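Local coordinates for Iron(III) ABC transporter, periplasmic iron-compound-binding protein (Vibrio cholerae, PDB 3TEF) that probably binds iron-loaded catecholate siderophores in the periplasm and hands them to an ABC transporter for import into the cell, at residues G167-F172 with I203-I208; M160-S165 with K214-V219; V4-R9 with G125-I130; Q120-G125 with P132-K137. One frame throughout, in Å; residues are numbered along the deposited sequence.

Contact 1 (G167-F172 with I203-I208)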
loop_
_atom_site.group_PDB
_atom_site.type_symbol
_atom_site.label_atom_id
_atom_site.label_comp_id
_atom_site.label_asym_id
_atom_site.label_seq_id
_atom_site.Cartn_x
_atom_site.Cartn_y
_atom_site.Cartn_z
ATOM N N GLY A 167 16.792 12.920 -1.274
ATOM C CA GLY A 167 16.863 14.347 -1.042
ATOM C C GLY A 167 15.677 15.136 -1.569
ATOM O O GLY A 167 15.572 16.331 -1.306
ATOM N N ASN A 168 14.800 14.482 -2.329
ATOM C CA ASN A 168 13.600 15.133 -2.857
ATOM C C ASN A 168 12.455 15.026 -1.871
ATOM O O ASN A 168 12.143 13.933 -1.415
ATOM C CB ASN A 168 13.145 14.466 -4.154
ATOM C CG ASN A 168 14.174 14.552 -5.247
ATOM O OD1 ASN A 168 14.538 13.537 -5.846
ATOM N ND2 ASN A 168 14.637 15.762 -5.534
ATOM N N LEU A 169 11.829 16.153 -1.551
ATOM C CA LEU A 169 10.611 16.145 -0.745
ATOM C C LEU A 169 9.438 16.339 -1.696
ATOM O O LEU A 169 9.453 17.249 -2.514
ATOM C CB LEU A 169 10.622 17.291 0.266
ATOM C CG LEU A 169 11.718 17.242 1.326
ATOM C CD1 LEU A 169 11.547 18.397 2.300
ATOM C CD2 LEU A 169 11.670 15.911 2.055
ATOM N N THR A 170 8.431 15.478 -1.586
ATOM C CA THR A 170 7.219 15.608 -2.391
ATOM C C THR A 170 6.002 15.524 -1.485
ATOM O O THR A 170 6.075 14.989 -0.375
ATOM C CB THR A 170 7.130 14.514 -3.473
ATOM O OG1 THR A 170 7.276 13.227 -2.868
ATOM C CG2 THR A 170 8.232 14.698 -4.524
ATOM N N THR A 171 4.891 16.090 -1.949
ATOM C CA THR A 171 3.658 16.052 -1.178
ATOM C C THR A 171 2.526 15.422 -1.995
ATOM O O THR A 171 2.525 15.465 -3.229
ATOM C CB THR A 171 3.270 17.447 -0.646
ATOM O OG1 THR A 171 2.205 17.318 0.311
ATOM C CG2 THR A 171 2.829 18.369 -1.777
ATOM N N PHE A 172 1.581 14.815 -1.286
ATOM C CA PHE A 172 0.480 14.081 -1.888
ATOM C C PHE A 172 -0.780 14.477 -1.137
ATOM O O PHE A 172 -0.723 14.708 0.071
ATOM C CB PHE A 172 0.692 12.579 -1.691
ATOM C CG PHE A 172 1.863 12.015 -2.446
ATOM C CD1 PHE A 172 1.661 11.303 -3.614
ATOM C CD2 PHE A 172 3.163 12.170 -1.976
ATOM C CE1 PHE A 172 2.725 10.768 -4.312
ATOM C CE2 PHE A 172 4.239 11.638 -2.679
ATOM C CZ PHE A 172 4.017 10.935 -3.845
ATOM N N ILE A 203 8.187 19.724 -3.295
ATOM C CA ILE A 203 8.176 20.789 -2.304
ATOM C C ILE A 203 9.575 20.993 -1.716
ATOM O O ILE A 203 10.574 20.642 -2.343
ATOM C CB ILE A 203 7.136 20.515 -1.194
ATOM C CG1 ILE A 203 7.406 19.177 -0.509
ATOM C CG2 ILE A 203 5.731 20.511 -1.794
ATOM C CD1 ILE A 203 6.609 18.985 0.791
ATOM N N SER A 204 9.637 21.562 -0.517
ATOM C CA SER A 204 10.904 21.895 0.119
ATOM C C SER A 204 10.645 22.071 1.601
ATOM O O SER A 204 9.498 22.060 2.039
ATOM C CB SER A 204 11.437 23.204 -0.453
ATOM O OG SER A 204 10.508 24.253 -0.221
ATOM N N PHE A 205 11.705 22.231 2.383
ATOM C CA PHE A 205 11.516 22.495 3.803
ATOM C C PHE A 205 10.881 23.867 4.019
ATOM O O PHE A 205 10.123 24.075 4.966
ATOM C CB PHE A 205 12.832 22.369 4.567
ATOM C CG PHE A 205 13.313 20.955 4.706
ATOM C CD1 PHE A 205 12.599 20.036 5.461
ATOM C CD2 PHE A 205 14.484 20.541 4.089
ATOM C CE1 PHE A 205 13.047 18.726 5.593
ATOM C CE2 PHE A 205 14.930 19.238 4.216
ATOM C CZ PHE A 205 14.211 18.330 4.970
ATOM N N GLU A 206 11.183 24.802 3.130
ATOM C CA GLU A 206 10.595 26.128 3.208
ATOM C C GLU A 206 9.071 26.048 3.053
ATOM O O GLU A 206 8.330 26.753 3.736
ATOM C CB GLU A 206 11.208 27.049 2.147
ATOM C CG GLU A 206 12.653 27.498 2.452
ATOM C CD GLU A 206 13.715 26.426 2.184
ATOM O OE1 GLU A 206 13.364 25.275 1.840
ATOM O OE2 GLU A 206 14.919 26.745 2.318
ATOM N N TYR A 207 8.616 25.179 2.152
ATOM C CA TYR A 207 7.190 24.953 1.930
ATOM C C TYR A 207 6.521 24.357 3.175
ATOM O O TYR A 207 5.409 24.752 3.539
ATOM C CB TYR A 207 7.020 24.038 0.716
ATOM C CG TYR A 207 5.637 23.490 0.449
ATOM C CD1 TYR A 207 4.868 23.976 -0.608
ATOM C CD2 TYR A 207 5.114 22.453 1.218
ATOM C CE1 TYR A 207 3.612 23.462 -0.881
ATOM C CE2 TYR A 207 3.853 21.932 0.955
ATOM C CZ TYR A 207 3.109 22.441 -0.094
ATOM O OH TYR A 207 1.862 21.924 -0.368
ATOM N N ILE A 208 7.196 23.411 3.825
ATOM C CA ILE A 208 6.664 22.797 5.044
ATOM C C ILE A 208 6.536 23.842 6.150
ATOM O O ILE A 208 5.495 23.946 6.806
ATOM C CB ILE A 208 7.541 21.619 5.529
ATOM C CG1 ILE A 208 7.519 20.475 4.509
ATOM C CG2 ILE A 208 7.058 21.112 6.887
ATOM C CD1 ILE A 208 8.534 19.380 4.787
HETATM O O HOH W 1 12.638 18.734 -2.555
HETATM O O HOH W 2 1.147 19.800 1.077
#
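With CG of L169 beside its backbone N (chi1 -64°) and the chain extended beyond it, CD1 is carried over the ring of F205. CD1 stands over the middle of the ring, 3.6 Å from the F205 centroid and 10° off the normal, a CH-pi contact over one face; the two side chains cross at about a right angle. The same methyl reaches I208 CD1 at 4.0 Å. Beside it the backbones join: I203 N donates to L169 O at 2.9 Å, nearly straight at 175°, while a water accepts from L169 N and donates to I203 O. T171 places CG2 against I203 CG2 at 3.6 Å. I203 CG2 in turn lies over the centre of the Y207 ring, and a second water links T171 OG1 to Y207 OH, although T171 OG1 is also bonded to L161 O. S204 N-caps the helix, its OG accepting from Y207 N at 3.2 Å. Helix 205-211 is thereby docked beside strand 168-172, which runs antiparallel to both 158-165 and 201-202 in the mixed sheet; L240 and V241 of helix 239-242 also pack on F205, and M160 of strand 158-165 on Y207.

Contact 2 (M160-S165 with K214-V219); sequences MLVMSS and KTLLVV
M160 opens the pairing with L216: its N donates to T215 O at 2.9 Å, and its O accepts from L217 N. Its CB touches L216 CD1, but the chain, extended as far as SD and bent at chi3, leads away to Y207, I208 and H211 of helix 205-211. L161, paired with L217, turns to the other face of the sheet. There its CD2 meets L217 CB at 3.6 Å, the two side chains crossing at about a right angle, and its CA-H points at L217 O. V162 returns to the face of M160 and L216; CG2, placed beside its backbone N, packs on L216 CD1 at 3.6 Å. Its N binds L217 O at 2.8 Å and its O takes V219 N, so the residue is held to the neighbouring strand through both backbone polar groups. This is regular parallel pairing of strands 158-165 and 215-220, the axes of the two segments diverging by 26°, in the mixed sheet of the C-terminal lobe of this bilobal solute-binding protein; the touching residues are all buried. M163 shares the face of L161 and V219. Anti to its backbone N (chi1 179°), its CG comes to 3.6 Å from V219 O, while the position of CE, modelled too close to V219 CG1, is doubtful. S164 N makes the next rung to V219 O at 2.9 Å, and R221 takes the backbone pairing with S164 onward.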
loop_
_atom_site.group_PDB
_atom_site.type_symbol
_atom_site.label_atom_id
_atom_site.label_comp_id
_atom_site.label_asym_id
_atom_site.label_seq_id
_atom_site.Cartn_x
_atom_site.Cartn_y
_atom_site.Cartn_z
ATOM N N MET A 160 -0.262 17.253 6.497
ATOM C CA MET A 160 0.515 17.316 5.279
ATOM C C MET A 160 1.250 15.995 5.176
ATOM O O MET A 160 1.861 15.545 6.150
ATOM C CB MET A 160 1.514 18.468 5.346
ATOM C CG MET A 160 2.374 18.610 4.106
ATOM S SD MET A 160 3.559 19.960 4.232
ATOM C CE MET A 160 2.455 21.373 4.206
ATOM N N LEU A 161 1.159 15.360 4.017
ATOM C CA LEU A 161 1.848 14.099 3.783
ATOM C C LEU A 161 3.079 14.422 2.954
ATOM O O LEU A 161 2.958 14.979 1.875
ATOM C CB LEU A 161 0.934 13.128 3.028
ATOM C CG LEU A 161 1.336 11.657 2.821
ATOM C CD1 LEU A 161 2.590 11.506 1.938
ATOM C CD2 LEU A 161 1.517 10.921 4.136
ATOM N N VAL A 162 4.254 14.095 3.479
ATOM C CA VAL A 162 5.506 14.385 2.789
ATOM C C VAL A 162 6.278 13.102 2.588
ATOM O O VAL A 162 6.464 12.334 3.528
ATOM C CB VAL A 162 6.379 15.378 3.579
ATOM C CG1 VAL A 162 7.695 15.644 2.839
ATOM C CG2 VAL A 162 5.632 16.681 3.792
ATOM N N MET A 163 6.738 12.875 1.363
ATOM C CA MET A 163 7.628 11.753 1.100
ATOM C C MET A 163 9.025 12.298 0.872
ATOM O O MET A 163 9.183 13.357 0.284
ATOM C CB MET A 163 7.167 10.973 -0.129
ATOM C CG MET A 163 8.085 9.813 -0.461
ATOM S SD MET A 163 7.337 8.720 -1.662
ATOM C CE MET A 163 7.107 7.271 -0.666
ATOM N N SER A 164 10.029 11.584 1.365
ATOM C CA SER A 164 11.425 11.958 1.154
ATOM C C SER A 164 12.140 10.841 0.409
ATOM O O SER A 164 12.056 9.674 0.789
ATOM C CB SER A 164 12.118 12.245 2.485
ATOM O OG SER A 164 13.516 12.449 2.322
ATOM N N SER A 165 12.832 11.204 -0.664
ATOM C CA SER A 165 13.504 10.217 -1.491
ATOM C C SER A 165 14.692 10.870 -2.186
ATOM O O SER A 165 14.524 11.805 -2.959
ATOM C CB SER A 165 12.540 9.664 -2.542
ATOM O OG SER A 165 13.185 8.720 -3.382
ATOM N N LYS A 214 -0.510 21.247 10.952
ATOM C CA LYS A 214 -0.745 20.868 12.342
ATOM C C LYS A 214 -0.240 19.454 12.601
ATOM O O LYS A 214 0.223 19.124 13.699
ATOM C CB LYS A 214 -2.235 20.960 12.677
ATOM C CG LYS A 214 -2.611 22.118 13.596
ATOM C CD LYS A 214 -2.923 23.390 12.814
ATOM C CE LYS A 214 -1.670 24.031 12.228
ATOM N NZ LYS A 214 -2.007 25.116 11.251
ATOM N N THR A 215 -0.340 18.617 11.577
ATOM C CA THR A 215 0.161 17.253 11.642
ATOM C C THR A 215 1.007 16.999 10.408
ATOM O O THR A 215 0.626 17.376 9.292
ATOM C CB THR A 215 -0.986 16.235 11.670
ATOM O OG1 THR A 215 -1.720 16.382 12.893
ATOM C CG2 THR A 215 -0.450 14.812 11.575
ATOM N N LEU A 216 2.149 16.355 10.611
ATOM C CA LEU A 216 3.071 16.094 9.514
ATOM C C LEU A 216 3.350 14.592 9.437
ATOM O O LEU A 216 3.898 14.001 10.369
ATOM C CB LEU A 216 4.358 16.890 9.735
ATOM C CG LEU A 216 5.456 16.927 8.673
ATOM C CD1 LEU A 216 4.915 17.338 7.306
ATOM C CD2 LEU A 216 6.554 17.876 9.122
ATOM N N LEU A 217 2.951 13.979 8.325
ATOM C CA LEU A 217 3.138 12.545 8.130
ATOM C C LEU A 217 4.253 12.340 7.112
ATOM O O LEU A 217 4.166 12.814 5.983
ATOM C CB LEU A 217 1.856 11.909 7.611
ATOM C CG LEU A 217 0.623 12.269 8.441
ATOM C CD1 LEU A 217 -0.670 11.799 7.790
ATOM C CD2 LEU A 217 0.765 11.685 9.834
ATOM N N VAL A 218 5.298 11.633 7.518
ATOM C CA VAL A 218 6.495 11.537 6.702
ATOM C C VAL A 218 6.719 10.105 6.250
ATOM O O VAL A 218 6.681 9.177 7.058
ATOM C CB VAL A 218 7.724 12.005 7.505
ATOM C CG1 VAL A 218 9.000 11.845 6.683
ATOM C CG2 VAL A 218 7.532 13.447 7.962
ATOM N N VAL A 219 6.969 9.941 4.951
ATOM C CA VAL A 219 7.282 8.640 4.360
ATOM C C VAL A 219 8.730 8.643 3.866
ATOM O O VAL A 219 9.079 9.372 2.934
ATOM C CB VAL A 219 6.324 8.327 3.163
ATOM C CG1 VAL A 219 6.665 6.976 2.524
ATOM C CG2 VAL A 219 4.851 8.358 3.614
#

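Contact 3 (V4-R9 with G125-I130)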
loop_
_atom_site.group_PDB
_atom_site.type_symbol
_atom_site.label_atom_id
_atom_site.label_comp_id
_atom_site.label_asym_id
_atom_site.label_seq_id
_atom_site.Cartn_x
_atom_site.Cartn_y
_atom_site.Cartn_z
ATOM N N VAL A 4 -15.667 -17.900 -10.875
ATOM C CA VAL A 4 -16.027 -16.590 -10.371
ATOM C C VAL A 4 -15.498 -15.580 -11.366
ATOM O O VAL A 4 -14.504 -15.840 -12.038
ATOM C CB VAL A 4 -15.407 -16.324 -8.988
ATOM C CG1 VAL A 4 -16.122 -17.135 -7.923
ATOM C CG2 VAL A 4 -13.920 -16.651 -9.003
ATOM N N THR A 5 -16.178 -14.446 -11.486
ATOM C CA THR A 5 -15.687 -13.354 -12.317
ATOM C C THR A 5 -15.315 -12.193 -11.406
ATOM O O THR A 5 -16.161 -11.630 -10.705
ATOM C CB THR A 5 -16.711 -12.915 -13.397
ATOM O OG1 THR A 5 -16.939 -14.002 -14.307
ATOM C CG2 THR A 5 -16.186 -11.719 -14.191
ATOM N N ILE A 6 -14.030 -11.859 -11.408
ATOM C CA ILE A 6 -13.492 -10.838 -10.532
ATOM C C ILE A 6 -13.267 -9.548 -11.293
ATOM O O ILE A 6 -12.582 -9.541 -12.320
ATOM C CB ILE A 6 -12.126 -11.277 -9.968
ATOM C CG1 ILE A 6 -12.260 -12.602 -9.214
ATOM C CG2 ILE A 6 -11.540 -10.181 -9.091
ATOM C CD1 ILE A 6 -13.224 -12.535 -8.035
ATOM N N GLU A 7 -13.824 -8.456 -10.772
ATOM C CA GLU A 7 -13.632 -7.136 -11.357
ATOM C C GLU A 7 -12.511 -6.397 -10.632
ATOM O O GLU A 7 -12.532 -6.243 -9.405
ATOM C CB GLU A 7 -14.931 -6.325 -11.289
ATOM C CG GLU A 7 -14.902 -5.058 -12.134
ATOM C CD GLU A 7 -16.288 -4.626 -12.586
ATOM O OE1 GLU A 7 -17.090 -4.193 -11.731
ATOM O OE2 GLU A 7 -16.571 -4.723 -13.801
ATOM N N HIS A 8 -11.517 -5.947 -11.391
ATOM C CA HIS A 8 -10.390 -5.263 -10.785
ATOM C C HIS A 8 -9.935 -4.114 -11.672
ATOM O O HIS A 8 -10.589 -3.791 -12.686
ATOM C CB HIS A 8 -9.241 -6.253 -10.556
ATOM C CG HIS A 8 -8.760 -6.893 -11.816
ATOM N ND1 HIS A 8 -9.241 -8.104 -12.265
ATOM C CD2 HIS A 8 -7.879 -6.462 -12.742
ATOM C CE1 HIS A 8 -8.665 -8.398 -13.416
ATOM N NE2 HIS A 8 -7.835 -7.424 -13.730
ATOM N N ARG A 9 -8.831 -3.478 -11.300
ATOM C CA ARG A 9 -8.402 -2.277 -12.014
ATOM C C ARG A 9 -8.195 -2.517 -13.501
ATOM O O ARG A 9 -8.465 -1.636 -14.324
ATOM C CB ARG A 9 -7.134 -1.677 -11.416
ATOM C CG ARG A 9 -6.775 -0.362 -12.079
ATOM C CD ARG A 9 -5.375 0.071 -11.733
ATOM N NE ARG A 9 -5.262 0.530 -10.352
ATOM C CZ ARG A 9 -4.161 1.086 -9.867
ATOM N NH1 ARG A 9 -3.108 1.247 -10.667
ATOM N NH2 ARG A 9 -4.113 1.494 -8.606
ATOM N N GLY A 125 -11.494 -13.285 -1.228
ATOM C CA GLY A 125 -12.478 -14.148 -0.593
ATOM C C GLY A 125 -13.255 -14.978 -1.602
ATOM O O GLY A 125 -13.495 -16.174 -1.386
ATOM N N LYS A 126 -13.642 -14.347 -2.710
ATOM C CA LYS A 126 -14.386 -15.027 -3.763
ATOM C C LYS A 126 -13.523 -16.041 -4.503
ATOM O O LYS A 126 -13.965 -17.145 -4.800
ATOM C CB LYS A 126 -14.993 -14.015 -4.746
ATOM C CG LYS A 126 -16.026 -13.096 -4.100
ATOM C CD LYS A 126 -16.699 -12.162 -5.097
ATOM C CE LYS A 126 -15.799 -10.993 -5.490
ATOM N NZ LYS A 126 -16.524 -9.983 -6.334
ATOM N N VAL A 127 -12.286 -15.670 -4.803
ATOM C CA VAL A 127 -11.407 -16.579 -5.512
ATOM C C VAL A 127 -11.139 -17.855 -4.712
ATOM O O VAL A 127 -11.111 -18.951 -5.276
ATOM C CB VAL A 127 -10.073 -15.892 -5.858
ATOM C CG1 VAL A 127 -9.027 -16.920 -6.282
ATOM C CG2 VAL A 127 -10.309 -14.844 -6.948
ATOM N N PHE A 128 -10.936 -17.711 -3.406
ATOM C CA PHE A 128 -10.550 -18.858 -2.585
ATOM C C PHE A 128 -11.669 -19.424 -1.720
ATOM O O PHE A 128 -11.432 -20.301 -0.888
ATOM C CB PHE A 128 -9.312 -18.514 -1.751
ATOM C CG PHE A 128 -8.118 -18.189 -2.599
ATOM C CD1 PHE A 128 -7.378 -19.205 -3.189
ATOM C CD2 PHE A 128 -7.766 -16.873 -2.851
ATOM C CE1 PHE A 128 -6.284 -18.915 -4.002
ATOM C CE2 PHE A 128 -6.668 -16.573 -3.659
ATOM C CZ PHE A 128 -5.937 -17.600 -4.239
ATOM N N ALA A 129 -12.885 -18.935 -1.936
ATOM C CA ALA A 129 -14.034 -19.371 -1.137
ATOM C C ALA A 129 -13.783 -19.237 0.367
ATOM O O ALA A 129 -14.055 -20.156 1.148
ATOM C CB ALA A 129 -14.411 -20.809 -1.491
ATOM N N ILE A 130 -13.258 -18.087 0.774
ATOM C CA ILE A 130 -13.076 -17.801 2.189
ATOM C C ILE A 130 -13.766 -16.503 2.581
ATOM O O ILE A 130 -13.251 -15.731 3.392
ATOM C CB ILE A 130 -11.590 -17.742 2.584
ATOM C CG1 ILE A 130 -10.847 -16.740 1.699
ATOM C CG2 ILE A 130 -10.959 -19.114 2.468
ATOM C CD1 ILE A 130 -9.370 -16.583 2.056
HETATM O O HOH W 3 -17.285 -11.986 -8.436
#
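I6 and V127 make the closest side-chain contact: I6 CG1 lies 3.7 Å from V127 CG2, and the two side chains cross at about a right angle. I6 has CG1 beside its backbone N (chi1 -58°) and a second turn at chi2 (-60°), which swings CD1 to the helix, where it touches V127 CG2 and K126 CE, both at 3.9 Å. The aliphatic part of K126 and the I6 side chain slide past each other in opposite directions. The bend of K126 at chi3 (-77°) lets its chain pass I6 and brings NZ to a water, 3.0 Å away, that donates to T5 O at 2.6 Å. The lysine thus covers I6 with its carbons and reaches the strand backbone through solvent with its charge. V4 adds a looser touch, CG1 standing 3.8 Å from K126 O, where the last turn of the helix runs past.

In the next shell, I103 of strand 102-104 packs on both I6 and V127, and P19 lies against V127. N123, one turn earlier on the helix, donates through ND2 to E7 O and packs on I6. V127 is also tied by a backbone bond to K18, and V127 CG1 lies over one face of the F128 ring. At the helix end, I130 N bonds back to G125 O at 2.9 Å and A129 leaves helical geometry with positive phi. The arrangement is that of an N-terminal antiparallel hairpin, strands 3-8 and 11-16, laid against the C-terminal end of helix 113-128 in the N-terminal lobe.

Contact 4 (Q120-G125 with P132-K137); sequences QWRNLG and PAVEAK
R122 and E135 meet side-on, guanidinium and carboxylate planes only 17° apart. NE donates to E135 OE2 at 2.7 Å and NH2 to OE1 at 3.0 Å, each oxygen using its syn lone pair and lying close to the guanidinium plane, so two nearly straight bonds fix the rotation of both groups. R122 reaches across because its chain is extended from CG to NE, whereas E135 bends at chi2 (-59°) to bring its carboxylate round; the two side chains cross at about a right angle. R122 NH1 turns to Q118 OE1. Helix 113-128 and helix 131-154, the long helix that connects the lobes in this family, form an antiparallel helical hairpin joined by a brief turn; the segment axes approach to 8.9 Å, at 159° between N-to-C directions. V134 points toward helix 113-128: its CG1 lies 3.5 Å from W121 O and 3.8 Å from W121 CB, and its CG2 rests directly on G125 CA at 3.6 Å, with no side chain between. The W121 indole meets K137 CG at CZ3, 4.0 Å, the two side chains crossing obliquely. W121 NE1 bonds to S265 O, while K137 leads its NZ off to a salt bridge with E271 of helix 267-279.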
loop_
_atom_site.group_PDB
_atom_site.type_symbol
_atom_site.label_atom_id
_atom_site.label_comp_id
_atom_site.label_asym_id
_atom_site.label_seq_id
_atom_site.Cartn_x
_atom_site.Cartn_y
_atom_site.Cartn_z
ATOM N N GLN A 120 -10.691 -5.423 -2.679
ATOM C CA GLN A 120 -9.577 -6.292 -3.045
ATOM C C GLN A 120 -9.592 -7.537 -2.160
ATOM O O GLN A 120 -9.361 -8.656 -2.647
ATOM C CB GLN A 120 -8.205 -5.591 -2.926
ATOM C CG GLN A 120 -8.092 -4.231 -3.619
ATOM C CD GLN A 120 -8.627 -4.245 -5.053
ATOM O OE1 GLN A 120 -9.675 -3.661 -5.344
ATOM N NE2 GLN A 120 -7.908 -4.898 -5.943
ATOM N N TRP A 121 -9.836 -7.355 -0.860
ATOM C CA TRP A 121 -9.910 -8.516 0.023
ATOM C C TRP A 121 -11.130 -9.373 -0.323
ATOM O O TRP A 121 -11.049 -10.599 -0.345
ATOM C CB TRP A 121 -9.939 -8.115 1.505
ATOM C CG TRP A 121 -8.754 -7.308 1.984
ATOM C CD1 TRP A 121 -7.631 -6.964 1.270
ATOM C CD2 TRP A 121 -8.594 -6.738 3.286
ATOM N NE1 TRP A 121 -6.787 -6.214 2.060
ATOM C CE2 TRP A 121 -7.361 -6.055 3.302
ATOM C CE3 TRP A 121 -9.385 -6.733 4.446
ATOM C CZ2 TRP A 121 -6.894 -5.377 4.431
ATOM C CZ3 TRP A 121 -8.923 -6.055 5.571
ATOM C CH2 TRP A 121 -7.695 -5.386 5.554
ATOM N N ARG A 122 -12.256 -8.731 -0.620
ATOM C CA ARG A 122 -13.442 -9.482 -1.027
ATOM C C ARG A 122 -13.191 -10.280 -2.301
ATOM O O ARG A 122 -13.675 -11.406 -2.437
ATOM C CB ARG A 122 -14.675 -8.578 -1.145
ATOM C CG ARG A 122 -15.267 -8.227 0.225
ATOM C CD ARG A 122 -16.520 -7.343 0.149
ATOM N NE ARG A 122 -17.024 -7.133 1.504
ATOM C CZ ARG A 122 -17.075 -5.958 2.121
ATOM N NH1 ARG A 122 -16.673 -4.860 1.499
ATOM N NH2 ARG A 122 -17.534 -5.885 3.365
ATOM N N ASN A 123 -12.406 -9.717 -3.218
ATOM C CA ASN A 123 -12.018 -10.447 -4.422
ATOM C C ASN A 123 -11.257 -11.731 -4.096
ATOM O O ASN A 123 -11.539 -12.789 -4.664
ATOM C CB ASN A 123 -11.186 -9.567 -5.361
ATOM C CG ASN A 123 -12.032 -8.567 -6.125
ATOM O OD1 ASN A 123 -13.257 -8.653 -6.133
ATOM N ND2 ASN A 123 -11.376 -7.614 -6.778
ATOM N N LEU A 124 -10.281 -11.632 -3.195
ATOM C CA LEU A 124 -9.594 -12.812 -2.685
ATOM C C LEU A 124 -10.578 -13.796 -2.043
ATOM O O LEU A 124 -10.505 -15.004 -2.279
ATOM C CB LEU A 124 -8.510 -12.422 -1.671
ATOM C CG LEU A 124 -7.377 -11.551 -2.203
ATOM C CD1 LEU A 124 -6.292 -11.429 -1.125
ATOM C CD2 LEU A 124 -6.805 -12.187 -3.458
ATOM N N GLY A 125 -11.494 -13.285 -1.228
ATOM C CA GLY A 125 -12.478 -14.148 -0.593
ATOM C C GLY A 125 -13.255 -14.978 -1.602
ATOM O O GLY A 125 -13.495 -16.174 -1.386
ATOM N N PRO A 132 -16.236 -15.751 4.582
ATOM C CA PRO A 132 -16.481 -15.462 6.005
ATOM C C PRO A 132 -15.258 -14.893 6.727
ATOM O O PRO A 132 -15.390 -13.954 7.527
ATOM C CB PRO A 132 -16.857 -16.834 6.585
ATOM C CG PRO A 132 -17.375 -17.610 5.409
ATOM C CD PRO A 132 -16.503 -17.167 4.261
ATOM N N ALA A 133 -14.085 -15.454 6.451
ATOM C CA ALA A 133 -12.854 -14.977 7.069
ATOM C C ALA A 133 -12.553 -13.557 6.622
ATOM O O ALA A 133 -12.111 -12.719 7.410
ATOM C CB ALA A 133 -11.698 -15.894 6.716
ATOM N N VAL A 134 -12.785 -13.289 5.343
ATOM C CA VAL A 134 -12.564 -11.953 4.823
ATOM C C VAL A 134 -13.512 -10.963 5.487
ATOM O O VAL A 134 -13.102 -9.882 5.904
ATOM C CB VAL A 134 -12.716 -11.923 3.278
ATOM C CG1 VAL A 134 -12.686 -10.493 2.762
ATOM C CG2 VAL A 134 -11.620 -12.755 2.647
ATOM N N GLU A 135 -14.785 -11.334 5.603
ATOM C CA GLU A 135 -15.750 -10.431 6.213
ATOM C C GLU A 135 -15.433 -10.154 7.680
ATOM O O GLU A 135 -15.587 -9.025 8.146
ATOM C CB GLU A 135 -17.179 -10.955 6.057
ATOM C CG GLU A 135 -17.691 -10.950 4.616
ATOM C CD GLU A 135 -17.692 -9.563 3.977
ATOM O OE1 GLU A 135 -17.871 -8.550 4.691
ATOM O OE2 GLU A 135 -17.529 -9.490 2.745
ATOM N N ALA A 136 -14.991 -11.179 8.408
ATOM C CA ALA A 136 -14.615 -10.997 9.803
ATOM C C ALA A 136 -13.492 -9.974 9.910
ATOM O O ALA A 136 -13.525 -9.085 10.770
ATOM C CB ALA A 136 -14.193 -12.334 10.448
ATOM N N LYS A 137 -12.502 -10.101 9.025
ATOM C CA LYS A 137 -11.361 -9.197 9.012
ATOM C C LYS A 137 -11.805 -7.786 8.666
ATOM O O LYS A 137 -11.386 -6.816 9.302
ATOM C CB LYS A 137 -10.316 -9.656 7.997
ATOM C CG LYS A 137 -8.986 -9.025 8.221
ATOM C CD LYS A 137 -8.413 -9.604 9.499
ATOM C CE LYS A 137 -7.292 -8.779 10.020
ATOM N NZ LYS A 137 -6.808 -9.335 11.311
#

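How the contacts relate
Contact 3 opens first, closing a loop of 115 residues from the N-terminal hairpin to the end of helix 113-128. Contact 4 crosses it, because 120-124 lie inside that loop, G125 is shared and 132-137 lie beyond it. Together they tie the hairpin to helix 113-128 and this helix to the start of helix 131-154, which leads on to the second lobe. There strand 158-165 follows, where contact 2 opens. Contact 1 is nested within the loop that contact 2 closes, and they meet in one sheet through T170 O and M163 N. The two pairs lie on opposite sides of the chain's centre, with contacts 1 and 3 centred about 40 Å apart.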